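Local coordinates for protein FACT complex subunit SPT16 (Ashbya gossypii, PDB 6A8M) that is the N-terminal, peptidase-like domain of a FACT complex subunit, probably a histone chaperone that reorganises nucleosomes during transcription, replication and repair, at residues F320-Q325 with S398-N402; I342-V347 with F361-V365. All blocks are in the same frame, centred on the assembly; numbering follows the deposited sequence.

In the fold
From the N-terminal lobe the chain enters the peptidase-like M24 region, where both contacts lie. Helix 312-332 supplies F320-Q325, whose partner on strand 394-405 arrives after 72 intervening residues. Inside the loop closed by contact 1, the chain leaves helix 339-353 and returns, 13 residues lying between the segments, to meet it at F361-V365: contact 2 is nested. Strands 394-405 and 364-368 are neighbours in one antiparallel sheet, with probable hydrogen bonds from S398 N to V365 O (3.0 Å) and, in the turn before strand 364-368, from T362 N to G400 O (2.9 Å). Their centres about 10 Å apart, the contacts pack consecutive helices against these strands and that turn, the F361 and F401 rings meeting between.

Contact 1: F320-Q325 with S398-N402; sequences FLLLLQ and SLGFN
L399 sends its CD1 methyl between two leucines of the helix, L321 and L324, while F401, two residues further along the strand, extends its ring toward the same helical face. The pairs are tight: L399 CD1 lies 3.4 Å from L324 CD2 and 3.5 Å from L321 CD1. L399 also has a chi1 of 34°, away from a staggered value, which is consistent with a strained fit. L321 runs past both L399 and F401 in the opposite sense, and its CD1 reaches F401 CE2 at 3.5 Å. That methyl and L324 CD2, which is 3.7 Å from F401 CZ, both lie at the rim of the F401 ring, near its plane, so neither leucine stacks on it. F320 meets F401 at roughly a right angle; with CG anti to the backbone N (chi1 166°), its ring swings toward the strand, and F401 CZ comes to its edge, in plane, 3.8 Å from F320 CE2. Q325 touches L399 loosely, through its backbone N and CG, while its amide is bonded to D419 and K436. All six touching residues are buried. The segment axes approach to 9.9 Å and run in roughly opposite directions, at 148°, the geometry of a helix laid on a beta-sheet, here the antiparallel sheet of the pita-bread fold characteristic of the M24 peptidase family.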
loop_
_atom_site.group_PDB
_atom_site.type_symbol
_atom_site.label_atom_id
_atom_site.label_comp_id
_atom_site.label_asym_id
_atom_site.label_seq_id
_atom_site.Cartn_x
_atom_site.Cartn_y
_atom_site.Cartn_z
ATOM N N PHE A 320 6.844 10.716 -25.149
ATOM C CA PHE A 320 5.481 10.197 -25.208
ATOM C C PHE A 320 5.025 9.663 -23.859
ATOM O O PHE A 320 3.889 9.909 -23.441
ATOM C CB PHE A 320 5.372 9.096 -26.264
ATOM C CG PHE A 320 4.105 8.313 -26.139
ATOM C CD1 PHE A 320 2.923 8.847 -26.604
ATOM C CD2 PHE A 320 4.084 7.083 -25.476
ATOM C CE1 PHE A 320 1.740 8.149 -26.466
ATOM C CE2 PHE A 320 2.903 6.389 -25.322
ATOM C CZ PHE A 320 1.738 6.920 -25.812
ATOM N N LEU A 321 5.890 8.911 -23.166
ATOM C CA LEU A 321 5.526 8.364 -21.861
ATOM C C LEU A 321 5.085 9.467 -20.907
ATOM O O LEU A 321 4.103 9.305 -20.173
ATOM C CB LEU A 321 6.709 7.585 -21.279
ATOM C CG LEU A 321 6.580 6.975 -19.892
ATOM C CD1 LEU A 321 5.497 5.907 -19.898
ATOM C CD2 LEU A 321 7.926 6.386 -19.484
ATOM N N LEU A 322 5.776 10.615 -20.931
ATOM C CA LEU A 322 5.353 11.752 -20.113
ATOM C C LEU A 322 3.960 12.230 -20.486
ATOM O O LEU A 322 3.138 12.523 -19.604
ATOM C CB LEU A 322 6.334 12.912 -20.263
ATOM C CG LEU A 322 7.649 12.830 -19.516
ATOM C CD1 LEU A 322 8.498 14.062 -19.879
ATOM C CD2 LEU A 322 7.417 12.731 -18.005
ATOM N N LEU A 323 3.696 12.360 -21.790
ATOM C CA LEU A 323 2.390 12.807 -22.271
ATOM C C LEU A 323 1.298 11.824 -21.891
ATOM O O LEU A 323 0.181 12.227 -21.553
ATOM C CB LEU A 323 2.429 12.991 -23.792
ATOM C CG LEU A 323 3.384 14.089 -24.279
ATOM C CD1 LEU A 323 3.410 14.188 -25.781
ATOM C CD2 LEU A 323 2.967 15.424 -23.663
ATOM N N LEU A 324 1.608 10.528 -21.928
ATOM C CA LEU A 324 0.629 9.510 -21.551
ATOM C C LEU A 324 0.287 9.595 -20.070
ATOM O O LEU A 324 -0.889 9.511 -19.683
ATOM C CB LEU A 324 1.169 8.121 -21.904
ATOM C CG LEU A 324 0.339 6.942 -21.385
ATOM C CD1 LEU A 324 -1.033 6.975 -22.083
ATOM C CD2 LEU A 324 1.033 5.625 -21.672
ATOM N N GLN A 325 1.303 9.734 -19.216
ATOM C CA GLN A 325 1.023 9.877 -17.790
ATOM C C GLN A 325 0.157 11.099 -17.536
ATOM O O GLN A 325 -0.794 11.048 -16.747
ATOM C CB GLN A 325 2.327 9.978 -16.988
ATOM C CG GLN A 325 2.055 9.846 -15.479
ATOM C CD GLN A 325 3.149 10.410 -14.597
ATOM O OE1 GLN A 325 3.621 11.538 -14.803
ATOM N NE2 GLN A 325 3.534 9.642 -13.583
ATOM N N SER A 398 1.352 3.968 -12.303
ATOM C CA SER A 398 2.633 3.381 -12.687
ATOM C C SER A 398 2.458 2.776 -14.066
ATOM O O SER A 398 1.596 1.910 -14.265
ATOM C CB SER A 398 3.070 2.306 -11.682
ATOM O OG SER A 398 4.178 1.565 -12.191
ATOM N N LEU A 399 3.266 3.214 -15.014
ATOM C CA LEU A 399 3.133 2.665 -16.350
ATOM C C LEU A 399 4.490 2.334 -16.928
ATOM O O LEU A 399 5.506 2.929 -16.584
ATOM C CB LEU A 399 2.386 3.585 -17.297
ATOM C CG LEU A 399 2.521 5.089 -17.164
ATOM C CD1 LEU A 399 2.308 5.740 -18.500
ATOM C CD2 LEU A 399 1.470 5.582 -16.212
ATOM N N GLY A 400 4.485 1.362 -17.820
ATOM C CA GLY A 400 5.734 0.833 -18.321
ATOM C C GLY A 400 5.549 0.276 -19.708
ATOM O O GLY A 400 4.439 -0.087 -20.110
ATOM N N PHE A 401 6.658 0.253 -20.450
ATOM C CA PHE A 401 6.738 -0.397 -21.751
ATOM C C PHE A 401 7.961 -1.304 -21.703
ATOM O O PHE A 401 9.038 -0.861 -21.290
ATOM C CB PHE A 401 6.869 0.624 -22.879
ATOM C CG PHE A 401 5.694 1.559 -22.990
ATOM C CD1 PHE A 401 4.583 1.197 -23.720
ATOM C CD2 PHE A 401 5.699 2.794 -22.346
ATOM C CE1 PHE A 401 3.482 2.051 -23.819
ATOM C CE2 PHE A 401 4.598 3.653 -22.443
ATOM C CZ PHE A 401 3.493 3.276 -23.173
ATOM N N ASN A 402 7.804 -2.561 -22.102
ATOM C CA ASN A 402 8.918 -3.497 -22.033
ATOM C C ASN A 402 9.187 -4.071 -23.419
ATOM O O ASN A 402 8.393 -3.913 -24.355
ATOM C CB ASN A 402 8.640 -4.600 -21.002
ATOM C CG ASN A 402 9.922 -5.293 -20.484
ATOM O OD1 ASN A 402 11.040 -4.980 -20.902
ATOM N ND2 ASN A 402 9.746 -6.227 -19.557
#

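Contact 2: I342-V347 with F361-V365; sequences IYDGAV and FTKNV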
loop_
_atom_site.group_PDB
_atom_site.type_symbol
_atom_site.label_atom_id
_atom_site.label_comp_id
_atom_site.label_asym_id
_atom_site.label_seq_id
_atom_site.Cartn_x
_atom_site.Cartn_y
_atom_site.Cartn_z
ATOM N N ILE A 342 -10.129 3.961 -17.178
ATOM C CA ILE A 342 -8.817 4.589 -17.086
ATOM C C ILE A 342 -7.800 3.824 -17.924
ATOM O O ILE A 342 -7.104 4.399 -18.768
ATOM C CB ILE A 342 -8.379 4.671 -15.615
ATOM C CG1 ILE A 342 -9.328 5.560 -14.820
ATOM C CG2 ILE A 342 -6.968 5.195 -15.509
ATOM C CD1 ILE A 342 -9.245 5.330 -13.321
ATOM N N TYR A 343 -7.701 2.510 -17.710
ATOM C CA TYR A 343 -6.738 1.729 -18.481
ATOM C C TYR A 343 -7.041 1.814 -19.979
ATOM O O TYR A 343 -6.131 2.017 -20.790
ATOM C CB TYR A 343 -6.714 0.262 -18.015
ATOM C CG TYR A 343 -5.655 -0.499 -18.757
ATOM C CD1 TYR A 343 -4.315 -0.342 -18.429
ATOM C CD2 TYR A 343 -5.990 -1.307 -19.838
ATOM C CE1 TYR A 343 -3.331 -0.983 -19.130
ATOM C CE2 TYR A 343 -5.013 -1.965 -20.556
ATOM C CZ TYR A 343 -3.684 -1.791 -20.192
ATOM O OH TYR A 343 -2.707 -2.430 -20.895
ATOM N N ASP A 344 -8.315 1.649 -20.371
ATOM C CA ASP A 344 -8.644 1.711 -21.800
ATOM C C ASP A 344 -8.334 3.085 -22.393
ATOM O O ASP A 344 -7.938 3.180 -23.560
ATOM C CB ASP A 344 -10.111 1.349 -22.033
ATOM C CG ASP A 344 -10.386 -0.136 -21.874
ATOM O OD1 ASP A 344 -9.408 -0.887 -21.716
ATOM O OD2 ASP A 344 -11.577 -0.544 -21.942
ATOM N N GLY A 345 -8.514 4.159 -21.618
ATOM C CA GLY A 345 -8.131 5.482 -22.111
ATOM C C GLY A 345 -6.639 5.596 -22.392
ATOM O O GLY A 345 -6.225 6.272 -23.337
ATOM N N ALA A 346 -5.812 4.981 -21.544
ATOM C CA ALA A 346 -4.380 4.905 -21.812
ATOM C C ALA A 346 -4.101 4.125 -23.094
ATOM O O ALA A 346 -3.259 4.522 -23.906
ATOM C CB ALA A 346 -3.664 4.266 -20.617
ATOM N N VAL A 347 -4.769 2.986 -23.268
ATOM C CA VAL A 347 -4.590 2.194 -24.480
ATOM C C VAL A 347 -4.969 3.005 -25.706
ATOM O O VAL A 347 -4.292 2.950 -26.739
ATOM C CB VAL A 347 -5.410 0.899 -24.387
ATOM C CG1 VAL A 347 -5.383 0.166 -25.732
ATOM C CG2 VAL A 347 -4.857 0.043 -23.253
ATOM N N PHE A 361 3.189 -2.370 -23.692
ATOM C CA PHE A 361 2.580 -1.662 -22.569
ATOM C C PHE A 361 2.200 -2.639 -21.460
ATOM O O PHE A 361 1.672 -3.730 -21.728
ATOM C CB PHE A 361 1.334 -0.943 -23.083
ATOM C CG PHE A 361 0.692 0.013 -22.116
ATOM C CD1 PHE A 361 1.443 0.942 -21.400
ATOM C CD2 PHE A 361 -0.696 0.054 -22.016
ATOM C CE1 PHE A 361 0.799 1.873 -20.553
ATOM C CE2 PHE A 361 -1.332 0.956 -21.166
ATOM C CZ PHE A 361 -0.589 1.871 -20.452
ATOM N N THR A 362 2.492 -2.238 -20.215
ATOM C CA THR A 362 1.996 -2.923 -19.034
ATOM C C THR A 362 0.485 -3.122 -19.139
ATOM O O THR A 362 -0.221 -2.295 -19.723
ATOM C CB THR A 362 2.373 -2.104 -17.777
ATOM O OG1 THR A 362 1.965 -0.721 -17.908
ATOM C CG2 THR A 362 3.890 -2.113 -17.580
ATOM N N LYS A 363 -0.009 -4.242 -18.625
ATOM C CA LYS A 363 -1.442 -4.518 -18.691
ATOM C C LYS A 363 -2.241 -3.839 -17.571
ATOM O O LYS A 363 -3.429 -4.138 -17.374
ATOM C CB LYS A 363 -1.672 -6.033 -18.697
ATOM C CG LYS A 363 -1.124 -6.710 -19.956
ATOM C CD LYS A 363 -1.823 -6.150 -21.212
ATOM C CE LYS A 363 -1.456 -6.924 -22.504
ATOM N NZ LYS A 363 -2.025 -6.235 -23.708
ATOM N N ASN A 364 -1.610 -2.946 -16.821
ATOM C CA ASN A 364 -2.333 -2.106 -15.877
ATOM C C ASN A 364 -1.560 -0.808 -15.750
ATOM O O ASN A 364 -0.376 -0.740 -16.100
ATOM C CB ASN A 364 -2.475 -2.793 -14.511
ATOM C CG ASN A 364 -1.135 -2.937 -13.792
ATOM O OD1 ASN A 364 -0.707 -2.043 -13.066
ATOM N ND2 ASN A 364 -0.462 -4.059 -14.013
ATOM N N VAL A 365 -2.220 0.233 -15.236
ATOM C CA VAL A 365 -1.495 1.481 -14.992
ATOM C C VAL A 365 -1.456 1.810 -13.503
ATOM O O VAL A 365 -1.364 2.974 -13.114
ATOM C CB VAL A 365 -2.060 2.654 -15.827
ATOM C CG1 VAL A 365 -1.785 2.392 -17.323
ATOM C CG2 VAL A 365 -3.555 2.913 -15.573
HETATM O O HOH W 1 -3.192 -3.226 -23.651
#
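At the point where helix 339-353 covers the turn leading into strand 364-368, the Y343 ring inserts beside the backbone of T362-V365. Its CG stands anti to the backbone N (chi1 -176°), which carries the phenol across to the turn. There Y343 OH donates to T362 O over 2.8 Å, at a C=O...donor angle of 133° and with the donor tilted slightly from the carbonyl plane. T362 O sits at the ring edge, in plane, whereas K363 O lies over one face, 3.6 Å above the plane of the Y343 ring and nearer the ring's margin than its centre. A water donates to Y343 OH (2.9 Å) and accepts from K363 NZ (3.2 Å), so the hydroxyl is used both as donor and as acceptor. The F361 and Y343 rings are nearly parallel, with planes at 13°, but displaced so far that little of one lies over the other: they touch at the rims, Y343 CE1 to F361 CE2 being 3.4 Å. In this pita-bread fold of the M24 family, helix 312-332 joins the same core, L324 touching both A346 and F361. A phenylalanine in place of Y343 would probably leave T362 O without this donor and the water without this acceptor. Further into the strand, V365 CG1 packs on Y343 CD1 at 3.9 Å and V365 CG2 meets I342 CG2 at 4.1 Å. T362 OG1 bonds N364 O across the turn and also receives G400 N from the neighbouring strand.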